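Local coordinates for protein PAN2-PAN3 deadenylation complex catalytic subunit pan2 (Neurospora crassa, PDB 4CZW) that shortens the poly(A) tails of mRNA as the catalytic exonuclease subunit of the PAN2-PAN3 deadenylation complex, using divalent metal ions, at residues Y495-E500 / R524-P529; D445-R450 / I474-V479; I188-C193 / R250-D255. All coordinates share one frame; numbering follows the deposited sequence.

Contact 1: residues Y495-E500 / R524-P529; sequences YIHIKE and RNLVSP
Two torsions bring Tyr495 and Arg524 together: the tyrosine holds CG anti to its carbonyl carbon (chi1 -75°), and the arginine chain, bent at chi2 (-64°), runs across the phenol ring instead of past it. The aliphatic part of Arg524 does the touching. Its CB lies 3.4 Å from CD1 of Tyr495, and its CG sits over the middle of the same face, 3.6 Å from the ring centroid, as a CH-pi contact. CD follows above CE1 and CZ. Beyond it the guanidinium is turned almost flat to the ring, the planes 5° apart, but is displaced outward, with the Tyr495 OH under the outer part of its face. The charge itself is answered elsewhere, in a salt bridge from Arg524 NE to Asp516. With an alanine in place of Tyr495, the arm of Arg524 would probably lose the flat surface it lies on, opening a gap beside it and giving its methylenes more freedom to turn.

Parallel pairing fixes the backbones. Val527 N donates to Tyr495 O at 2.8 Å, and Val527 O accepts from His497 N at 2.8 Å, which holds Val527 through both its backbone N and its backbone O; the bond from Tyr495 N to Asn525 O is weak. Leu526 shares the face of Tyr495, where its CD1 comes 3.7 Å from the tyrosine CB. On the opposite face, with Val527, Ile496 rests its CG2 on CG of Pro529 at 3.8 Å.

Ser528 is the N-cap of helix 529-541, whose Ala532 packs against Ile496 and Val527. Strand 490-496 lies between strand 525-527 and the antiparallel strand 471-481 in the sheet of the exonuclease domain.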
loop_
_atom_site.group_PDB
_atom_site.type_symbol
_atom_site.label_atom_id
_atom_site.label_comp_id
_atom_site.label_asym_id
_atom_site.label_seq_id
_atom_site.Cartn_x
_atom_site.Cartn_y
_atom_site.Cartn_z
ATOM N N TYR A 495 -9.915 -6.275 21.632
ATOM C CA TYR A 495 -9.255 -5.085 22.148
ATOM C C TYR A 495 -7.847 -5.037 21.569
ATOM O O TYR A 495 -7.216 -6.077 21.371
ATOM C CB TYR A 495 -9.224 -5.092 23.677
ATOM C CG TYR A 495 -10.555 -4.771 24.323
ATOM C CD1 TYR A 495 -11.636 -5.636 24.202
ATOM C CD2 TYR A 495 -10.728 -3.608 25.061
ATOM C CE1 TYR A 495 -12.851 -5.349 24.796
ATOM C CE2 TYR A 495 -11.939 -3.312 25.658
ATOM C CZ TYR A 495 -12.996 -4.187 25.522
ATOM O OH TYR A 495 -14.205 -3.898 26.112
ATOM N N ILE A 496 -7.354 -3.836 21.289
ATOM C CA ILE A 496 -6.101 -3.693 20.558
ATOM C C ILE A 496 -4.913 -3.381 21.458
ATOM O O ILE A 496 -4.911 -2.382 22.177
ATOM C CB ILE A 496 -6.204 -2.588 19.492
ATOM C CG1 ILE A 496 -7.451 -2.799 18.629
ATOM C CG2 ILE A 496 -4.947 -2.552 18.636
ATOM C CD1 ILE A 496 -7.513 -4.158 17.980
ATOM N N HIS A 497 -3.903 -4.244 21.412
ATOM C CA HIS A 497 -2.642 -3.973 22.085
ATOM C C HIS A 497 -1.886 -2.915 21.294
ATOM O O HIS A 497 -1.130 -3.230 20.374
ATOM C CB HIS A 497 -1.804 -5.246 22.226
ATOM C CG HIS A 497 -0.524 -5.049 22.977
ATOM N ND1 HIS A 497 -0.218 -3.878 23.636
ATOM C CD2 HIS A 497 0.531 -5.876 23.175
ATOM C CE1 HIS A 497 0.969 -3.990 24.204
ATOM N NE2 HIS A 497 1.445 -5.194 23.940
ATOM N N ILE A 498 -2.100 -1.656 21.657
ATOM C CA ILE A 498 -1.518 -0.536 20.932
ATOM C C ILE A 498 -0.074 -0.284 21.351
ATOM O O ILE A 498 0.214 -0.053 22.527
ATOM C CB ILE A 498 -2.348 0.742 21.140
ATOM C CG1 ILE A 498 -3.787 0.502 20.679
ATOM C CG2 ILE A 498 -1.725 1.913 20.397
ATOM C CD1 ILE A 498 -4.724 1.637 20.984
ATOM N N LYS A 499 0.830 -0.331 20.378
ATOM C CA LYS A 499 2.254 -0.151 20.636
ATOM C C LYS A 499 2.663 1.316 20.541
ATOM O O LYS A 499 3.845 1.633 20.406
ATOM C CB LYS A 499 3.078 -0.994 19.659
ATOM C CG LYS A 499 2.874 -2.494 19.817
ATOM C CD LYS A 499 2.438 -3.142 18.511
ATOM C CE LYS A 499 3.496 -2.986 17.430
ATOM N NZ LYS A 499 3.094 -3.656 16.162
ATOM N N GLU A 500 1.679 2.206 20.613
ATOM C CA GLU A 500 1.936 3.640 20.583
ATOM C C GLU A 500 1.735 4.243 21.970
ATOM O O GLU A 500 1.320 3.551 22.901
ATOM C CB GLU A 500 1.021 4.331 19.569
ATOM C CG GLU A 500 0.978 3.661 18.205
ATOM C CD GLU A 500 2.294 3.764 17.460
ATOM O OE1 GLU A 500 2.947 4.825 17.548
ATOM O OE2 GLU A 500 2.676 2.783 16.788
ATOM N N ARG A 524 -9.740 -9.068 28.523
ATOM C CA ARG A 524 -10.298 -9.035 27.178
ATOM C C ARG A 524 -9.519 -9.927 26.224
ATOM O O ARG A 524 -8.475 -10.473 26.578
ATOM C CB ARG A 524 -10.307 -7.603 26.645
ATOM C CG ARG A 524 -10.759 -6.557 27.650
ATOM C CD ARG A 524 -12.202 -6.766 28.064
ATOM N NE ARG A 524 -12.661 -5.718 28.970
ATOM C CZ ARG A 524 -13.888 -5.651 29.475
ATOM N NH1 ARG A 524 -14.786 -6.576 29.162
ATOM N NH2 ARG A 524 -14.219 -4.661 30.291
ATOM N N ASN A 525 -10.033 -10.067 25.006
ATOM C CA ASN A 525 -9.298 -10.745 23.949
ATOM C C ASN A 525 -8.330 -9.769 23.296
ATOM O O ASN A 525 -8.516 -9.363 22.149
ATOM C CB ASN A 525 -10.254 -11.330 22.907
ATOM C CG ASN A 525 -9.548 -12.219 21.901
ATOM O OD1 ASN A 525 -8.522 -12.827 22.205
ATOM N ND2 ASN A 525 -10.092 -12.293 20.692
ATOM N N LEU A 526 -7.301 -9.382 24.044
ATOM C CA LEU A 526 -6.338 -8.393 23.579
ATOM C C LEU A 526 -5.449 -8.960 22.477
ATOM O O LEU A 526 -4.743 -9.948 22.683
ATOM C CB LEU A 526 -5.481 -7.895 24.744
ATOM C CG LEU A 526 -4.648 -6.639 24.488
ATOM C CD1 LEU A 526 -5.550 -5.451 24.207
ATOM C CD2 LEU A 526 -3.741 -6.353 25.670
ATOM N N VAL A 527 -5.491 -8.333 21.306
ATOM C CA VAL A 527 -4.727 -8.806 20.157
ATOM C C VAL A 527 -3.915 -7.685 19.516
ATOM O O VAL A 527 -4.076 -6.513 19.857
ATOM C CB VAL A 527 -5.647 -9.424 19.085
ATOM C CG1 VAL A 527 -6.365 -10.647 19.637
ATOM C CG2 VAL A 527 -6.645 -8.392 18.585
ATOM N N SER A 528 -3.041 -8.057 18.587
ATOM C CA SER A 528 -2.243 -7.088 17.847
ATOM C C SER A 528 -3.118 -6.373 16.818
ATOM O O SER A 528 -4.119 -6.931 16.368
ATOM C CB SER A 528 -1.058 -7.778 17.166
ATOM O OG SER A 528 -1.490 -8.598 16.095
ATOM N N PRO A 529 -2.752 -5.131 16.456
ATOM C CA PRO A 529 -3.520 -4.325 15.497
ATOM C C PRO A 529 -3.797 -5.037 14.174
ATOM O O PRO A 529 -4.923 -4.998 13.678
ATOM C CB PRO A 529 -2.620 -3.108 15.271
ATOM C CG PRO A 529 -1.865 -2.971 16.541
ATOM C CD PRO A 529 -1.618 -4.374 17.019
#

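Contact 2: residues D445-R450 / I474-V479; sequences DTEFIR and IARASV
Glu447 and Arg476 lie side by side across the antiparallel pair and point the same way, touching through their first carbons, with CB of Glu447 4.1 Å from CB of Arg476. Their flat ends do not meet: the carboxylate and guanidinium planes are turned 43° apart, and Glu447 OE2 stays 5.4 Å from Arg476 NH1. The glutamate chain bends at chi2 (-66°), whereas the arginine is extended throughout and reaches salt bridges with Asp603 and Asp493. Asp445 and Ser478 occupy the same face, and the serine OG turns to Ser604 and Asp493. Asp445 and Glu447 probably bind the catalytic divalent metal ions together with Asp554 and Asp607, consistent with this face carrying the first two acidic residues of a DEDD exonuclease.

On the other face Thr446 sets its CG2 near CB of Ala477. OG1 of Thr446 is hydrogen-bonded to Asp554, a presumed metal ligand, which makes Thr446 a second-shell residue that may help to position it. The CD1 methyl of Ile474 closes in from the partner strand, 3.5 Å from Phe448 CE1 and 3.8 Å from Thr446 OG1, approaching the phenyl ring obliquely. Further along, CG2 of Ile449 packs on CB of Ala475 at 3.6 Å.

A beta bulge between Glu447 and Phe448 interrupts the pairing. Asp445 and Ser478 exchange two backbone bonds and Glu447 N donates to Arg476 O, but Glu447 O then accepts from Ala475 N at 2.9 Å, and the register slips by one residue as the chain turns a corner at Ala475.

Helix 604-623 packs against Arg476 and Ser478 through Ile605, while Val557 of helix 551-558 touches Phe448 and Ile474. Strand 490-496 continues the sheet beyond strand 471-481.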
loop_
_atom_site.group_PDB
_atom_site.type_symbol
_atom_site.label_atom_id
_atom_site.label_comp_id
_atom_site.label_asym_id
_atom_site.label_seq_id
_atom_site.Cartn_x
_atom_site.Cartn_y
_atom_site.Cartn_z
ATOM N N ASP A 445 -19.137 -1.890 15.197
ATOM C CA ASP A 445 -18.865 -0.599 15.820
ATOM C C ASP A 445 -17.518 -0.646 16.538
ATOM O O ASP A 445 -17.093 -1.704 17.001
ATOM C CB ASP A 445 -19.978 -0.217 16.797
ATOM C CG ASP A 445 -19.789 1.170 17.378
ATOM O OD1 ASP A 445 -19.401 2.085 16.622
ATOM O OD2 ASP A 445 -20.017 1.344 18.594
ATOM N N THR A 446 -16.845 0.498 16.625
ATOM C CA THR A 446 -15.521 0.552 17.241
ATOM C C THR A 446 -15.417 1.638 18.310
ATOM O O THR A 446 -16.305 2.480 18.446
ATOM C CB THR A 446 -14.421 0.800 16.186
ATOM O OG1 THR A 446 -14.596 2.098 15.604
ATOM C CG2 THR A 446 -14.472 -0.257 15.091
ATOM N N GLU A 447 -14.326 1.603 19.069
ATOM C CA GLU A 447 -14.044 2.622 20.075
ATOM C C GLU A 447 -12.667 3.237 19.832
ATOM O O GLU A 447 -11.730 2.538 19.447
ATOM C CB GLU A 447 -14.122 2.031 21.485
ATOM C CG GLU A 447 -15.450 1.364 21.816
ATOM C CD GLU A 447 -16.611 2.343 21.870
ATOM O OE1 GLU A 447 -16.368 3.560 22.009
ATOM O OE2 GLU A 447 -17.771 1.890 21.775
ATOM N N PHE A 448 -12.549 4.542 20.060
ATOM C CA PHE A 448 -11.313 5.258 19.753
ATOM C C PHE A 448 -10.534 5.654 21.003
ATOM O O PHE A 448 -11.087 5.735 22.099
ATOM C CB PHE A 448 -11.607 6.522 18.936
ATOM C CG PHE A 448 -12.222 6.259 17.588
ATOM C CD1 PHE A 448 -12.209 4.992 17.030
ATOM C CD2 PHE A 448 -12.804 7.294 16.874
ATOM C CE1 PHE A 448 -12.777 4.760 15.790
ATOM C CE2 PHE A 448 -13.369 7.069 15.633
ATOM C CZ PHE A 448 -13.357 5.800 15.092
ATOM N N ILE A 449 -9.239 5.902 20.819
ATOM C CA ILE A 449 -8.410 6.533 21.840
ATOM C C ILE A 449 -7.537 7.593 21.177
ATOM O O ILE A 449 -7.411 7.623 19.953
ATOM C CB ILE A 449 -7.525 5.514 22.594
ATOM C CG1 ILE A 449 -6.719 4.661 21.613
ATOM C CG2 ILE A 449 -8.370 4.636 23.505
ATOM C CD1 ILE A 449 -5.301 5.153 21.389
ATOM N N ARG A 450 -6.932 8.459 21.983
ATOM C CA ARG A 450 -6.100 9.532 21.452
ATOM C C ARG A 450 -4.619 9.166 21.474
ATOM O O ARG A 450 -4.124 8.596 22.446
ATOM C CB ARG A 450 -6.324 10.823 22.240
ATOM C CG ARG A 450 -7.753 11.336 22.211
ATOM C CD ARG A 450 -7.818 12.728 21.609
ATOM N NE ARG A 450 -9.072 13.406 21.924
ATOM C CZ ARG A 450 -9.244 14.202 22.974
ATOM N NH1 ARG A 450 -8.239 14.420 23.813
ATOM N NH2 ARG A 450 -10.417 14.780 23.187
ATOM N N ILE A 474 -7.915 2.638 16.748
ATOM C CA ILE A 474 -8.857 1.628 17.208
ATOM C C ILE A 474 -8.370 0.975 18.496
ATOM O O ILE A 474 -7.267 0.432 18.548
ATOM C CB ILE A 474 -9.084 0.537 16.144
ATOM C CG1 ILE A 474 -9.551 1.162 14.829
ATOM C CG2 ILE A 474 -10.092 -0.489 16.638
ATOM C CD1 ILE A 474 -10.855 1.916 14.947
ATOM N N ALA A 475 -9.195 1.039 19.535
ATOM C CA ALA A 475 -8.870 0.416 20.812
ATOM C C ALA A 475 -9.738 -0.816 21.036
ATOM O O ALA A 475 -9.387 -1.707 21.808
ATOM C CB ALA A 475 -9.045 1.405 21.950
ATOM N N ARG A 476 -10.875 -0.851 20.350
ATOM C CA ARG A 476 -11.803 -1.970 20.449
ATOM C C ARG A 476 -12.640 -2.083 19.181
ATOM O O ARG A 476 -13.131 -1.081 18.660
ATOM C CB ARG A 476 -12.710 -1.813 21.671
ATOM C CG ARG A 476 -13.715 -2.940 21.847
ATOM C CD ARG A 476 -14.699 -2.636 22.963
ATOM N NE ARG A 476 -15.703 -3.686 23.103
ATOM C CZ ARG A 476 -16.739 -3.623 23.932
ATOM N NH1 ARG A 476 -16.913 -2.555 24.699
ATOM N NH2 ARG A 476 -17.605 -4.626 23.994
ATOM N N ALA A 477 -12.797 -3.303 18.683
ATOM C CA ALA A 477 -13.592 -3.544 17.486
ATOM C C ALA A 477 -14.599 -4.663 17.721
ATOM O O ALA A 477 -14.223 -5.808 17.968
ATOM C CB ALA A 477 -12.690 -3.878 16.309
ATOM N N SER A 478 -15.883 -4.324 17.644
ATOM C CA SER A 478 -16.942 -5.299 17.875
ATOM C C SER A 478 -17.738 -5.577 16.607
ATOM O O SER A 478 -18.299 -4.664 16.004
ATOM C CB SER A 478 -17.883 -4.814 18.981
ATOM O OG SER A 478 -17.175 -4.571 20.184
ATOM N N VAL A 479 -17.780 -6.843 16.203
ATOM C CA VAL A 479 -18.588 -7.246 15.059
ATOM C C VAL A 479 -19.650 -8.245 15.508
ATOM O O VAL A 479 -19.356 -9.194 16.237
ATOM C CB VAL A 479 -17.733 -7.859 13.937
ATOM C CG1 VAL A 479 -18.533 -7.920 12.648
ATOM C CG2 VAL A 479 -16.471 -7.041 13.729
#

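Contact 3: residues I188-C193 / R250-D255; sequences IKCMHC and RYQNLD. With ZN (zinc ion), chain C.
Strands 188-190 and 250-255 run antiparallel at 144° between their directions, joined by Lys189 and Asp255, which exchange backbone bonds (Lys189 N to Asp255 O, 2.8 Å), and by Met191 N, which donates to Asn253 O. The next pair, Cys190 and Leu254, has no such bonds, and its side chains share one face. There CD1 of Leu254 meets CG2 of Ile188 at 3.8 Å, and CD2 of Leu254 covers CA and CB of Cys190. SG of Cys190 stands anti to the backbone N (chi1 174°), which carries it to the zinc ion at 2.3 Å and lays it against CG of Gln252 at 3.7 Å. Cys193 SG is a second ligand of the same zinc ion, at 2.2 Å. The turn folds back on Cys190 SG, which accepts from His192 N at 3.4 Å and, weakly, from Cys193 N. Met191, modelled as selenomethionine, leans over Asn253, its SE 3.9 Å from CB, while the Asp255 carboxylate bridges to Arg257. Cys245 and Cys248 complete the Cys4 site: paired CxxC turns at the ends of beta hairpins, consistent with the zinc ribbon of the fingers in ubiquitin-specific proteases, here in a pseudo-protease scaffold.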
loop_
_atom_site.group_PDB
_atom_site.type_symbol
_atom_site.label_atom_id
_atom_site.label_comp_id
_atom_site.label_asym_id
_atom_site.label_seq_id
_atom_site.Cartn_x
_atom_site.Cartn_y
_atom_site.Cartn_z
ATOM N N ILE A 188 36.567 -12.414 -8.533
ATOM C CA ILE A 188 37.795 -11.753 -8.111
ATOM C C ILE A 188 39.019 -12.499 -8.630
ATOM O O ILE A 188 39.347 -13.586 -8.152
ATOM C CB ILE A 188 37.872 -11.641 -6.579
ATOM C CG1 ILE A 188 36.619 -10.951 -6.036
ATOM C CG2 ILE A 188 39.126 -10.892 -6.162
ATOM C CD1 ILE A 188 36.598 -10.817 -4.530
ATOM N N LYS A 189 39.690 -11.912 -9.615
ATOM C CA LYS A 189 40.845 -12.545 -10.236
ATOM C C LYS A 189 42.149 -11.842 -9.874
ATOM O O LYS A 189 42.278 -10.629 -10.040
ATOM C CB LYS A 189 40.680 -12.578 -11.757
ATOM C CG LYS A 189 41.901 -13.095 -12.502
ATOM C CD LYS A 189 41.733 -12.978 -14.009
ATOM C CE LYS A 189 40.592 -13.847 -14.512
ATOM N NZ LYS A 189 40.460 -13.790 -15.994
ATOM N N CYS A 190 43.111 -12.610 -9.372
ATOM C CA CYS A 190 44.454 -12.095 -9.139
ATOM C C CYS A 190 45.109 -11.788 -10.479
ATOM O O CYS A 190 45.129 -12.632 -11.370
ATOM C CB CYS A 190 45.294 -13.098 -8.344
ATOM S SG CYS A 190 47.036 -12.637 -8.134
HETATM N N MSE A 191 45.639 -10.580 -10.624
HETATM C CA MSE A 191 46.217 -10.164 -11.898
HETATM C C MSE A 191 47.650 -10.660 -12.077
HETATM O O MSE A 191 48.325 -10.287 -13.037
HETATM C CB MSE A 191 46.169 -8.640 -12.029
HETATM C CG MSE A 191 44.761 -8.069 -12.046
HETATM SE SE MSE A 191 44.734 -6.152 -12.388
HETATM C CE MSE A 191 45.542 -6.154 -14.162
ATOM N N HIS A 192 48.113 -11.504 -11.160
ATOM C CA HIS A 192 49.458 -12.060 -11.253
ATOM C C HIS A 192 49.427 -13.536 -11.642
ATOM O O HIS A 192 49.970 -13.923 -12.677
ATOM C CB HIS A 192 50.208 -11.885 -9.932
ATOM C CG HIS A 192 51.663 -12.235 -10.013
ATOM N ND1 HIS A 192 52.573 -11.470 -10.710
ATOM C CD2 HIS A 192 52.363 -13.269 -9.489
ATOM C CE1 HIS A 192 53.773 -12.017 -10.609
ATOM N NE2 HIS A 192 53.672 -13.109 -9.874
ATOM N N CYS A 193 48.789 -14.357 -10.812
ATOM C CA CYS A 193 48.727 -15.795 -11.055
ATOM C C CYS A 193 47.399 -16.211 -11.682
ATOM O O CYS A 193 47.123 -17.402 -11.835
ATOM C CB CYS A 193 48.954 -16.569 -9.755
ATOM S SG CYS A 193 47.683 -16.309 -8.501
ATOM N N ARG A 250 50.616 -13.463 -1.451
ATOM C CA ARG A 250 50.936 -12.052 -1.252
ATOM C C ARG A 250 49.849 -11.127 -1.785
ATOM O O ARG A 250 48.954 -11.553 -2.516
ATOM C CB ARG A 250 52.275 -11.710 -1.909
ATOM C CG ARG A 250 52.313 -11.939 -3.409
ATOM C CD ARG A 250 53.641 -11.486 -3.992
ATOM N NE ARG A 250 53.884 -10.067 -3.749
ATOM C CZ ARG A 250 54.993 -9.426 -4.102
ATOM N NH1 ARG A 250 55.971 -10.078 -4.716
ATOM N NH2 ARG A 250 55.126 -8.133 -3.840
ATOM N N TYR A 251 49.937 -9.854 -1.410
ATOM C CA TYR A 251 48.971 -8.851 -1.842
ATOM C C TYR A 251 49.220 -8.436 -3.287
ATOM O O TYR A 251 50.314 -7.994 -3.638
ATOM C CB TYR A 251 49.022 -7.629 -0.922
ATOM C CG TYR A 251 48.604 -7.922 0.501
ATOM C CD1 TYR A 251 49.518 -8.407 1.428
ATOM C CD2 TYR A 251 47.296 -7.714 0.917
ATOM C CE1 TYR A 251 49.140 -8.679 2.728
ATOM C CE2 TYR A 251 46.909 -7.982 2.217
ATOM C CZ TYR A 251 47.835 -8.464 3.118
ATOM O OH TYR A 251 47.455 -8.732 4.413
ATOM N N GLN A 252 48.196 -8.587 -4.119
ATOM C CA GLN A 252 48.295 -8.251 -5.534
ATOM C C GLN A 252 47.147 -7.347 -5.963
ATOM O O GLN A 252 46.208 -7.116 -5.201
ATOM C CB GLN A 252 48.295 -9.521 -6.390
ATOM C CG GLN A 252 49.288 -10.590 -5.959
ATOM C CD GLN A 252 50.694 -10.333 -6.470
ATOM O OE1 GLN A 252 51.093 -9.190 -6.688
ATOM N NE2 GLN A 252 51.451 -11.406 -6.671
ATOM N N ASN A 253 47.230 -6.833 -7.186
ATOM C CA ASN A 253 46.101 -6.144 -7.794
ATOM C C ASN A 253 45.033 -7.160 -8.179
ATOM O O ASN A 253 45.319 -8.136 -8.872
ATOM C CB ASN A 253 46.542 -5.340 -9.020
ATOM C CG ASN A 253 47.325 -4.095 -8.653
ATOM O OD1 ASN A 253 47.073 -3.469 -7.623
ATOM N ND2 ASN A 253 48.280 -3.727 -9.500
ATOM N N LEU A 254 43.807 -6.940 -7.719
ATOM C CA LEU A 254 42.732 -7.892 -7.964
ATOM C C LEU A 254 41.691 -7.339 -8.930
ATOM O O LEU A 254 41.127 -6.266 -8.709
ATOM C CB LEU A 254 42.063 -8.292 -6.647
ATOM C CG LEU A 254 42.980 -8.871 -5.566
ATOM C CD1 LEU A 254 42.164 -9.350 -4.375
ATOM C CD2 LEU A 254 43.839 -9.997 -6.120
ATOM N N ASP A 255 41.442 -8.082 -10.004
ATOM C CA ASP A 255 40.440 -7.701 -10.992
ATOM C C ASP A 255 39.076 -8.265 -10.612
ATOM O O ASP A 255 38.827 -9.465 -10.740
ATOM C CB ASP A 255 40.849 -8.184 -12.384
ATOM C CG ASP A 255 39.795 -7.898 -13.435
ATOM O OD1 ASP A 255 39.114 -6.855 -13.337
ATOM O OD2 ASP A 255 39.648 -8.719 -14.364
HETATM ZN ZN ZN C . 47.694 -14.591 -7.049
#

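Along the chain the order is contact 3, contact 2, contact 1, each closing before the next opens. Contacts 1 and 2 belong to one mixed sheet of the exonuclease domain, their centres about 10 Å apart: strands 471-481 and 490-496 are successive and adjacent, and Ile496 N probably hydrogen-bonds to Ala475 O. Contact 2 thus holds the strand bearing two of the presumed metal ligands, and contact 1 extends the sheet away from it to strand 525-527. Contact 3 stands apart in the ubiquitin-protease-like domain, its centre about 58 Å from that of contact 1 and about 65 Å from that of contact 2. The zinc site of contact 3 is therefore far from the presumed nuclease site, although both belong to a single chain.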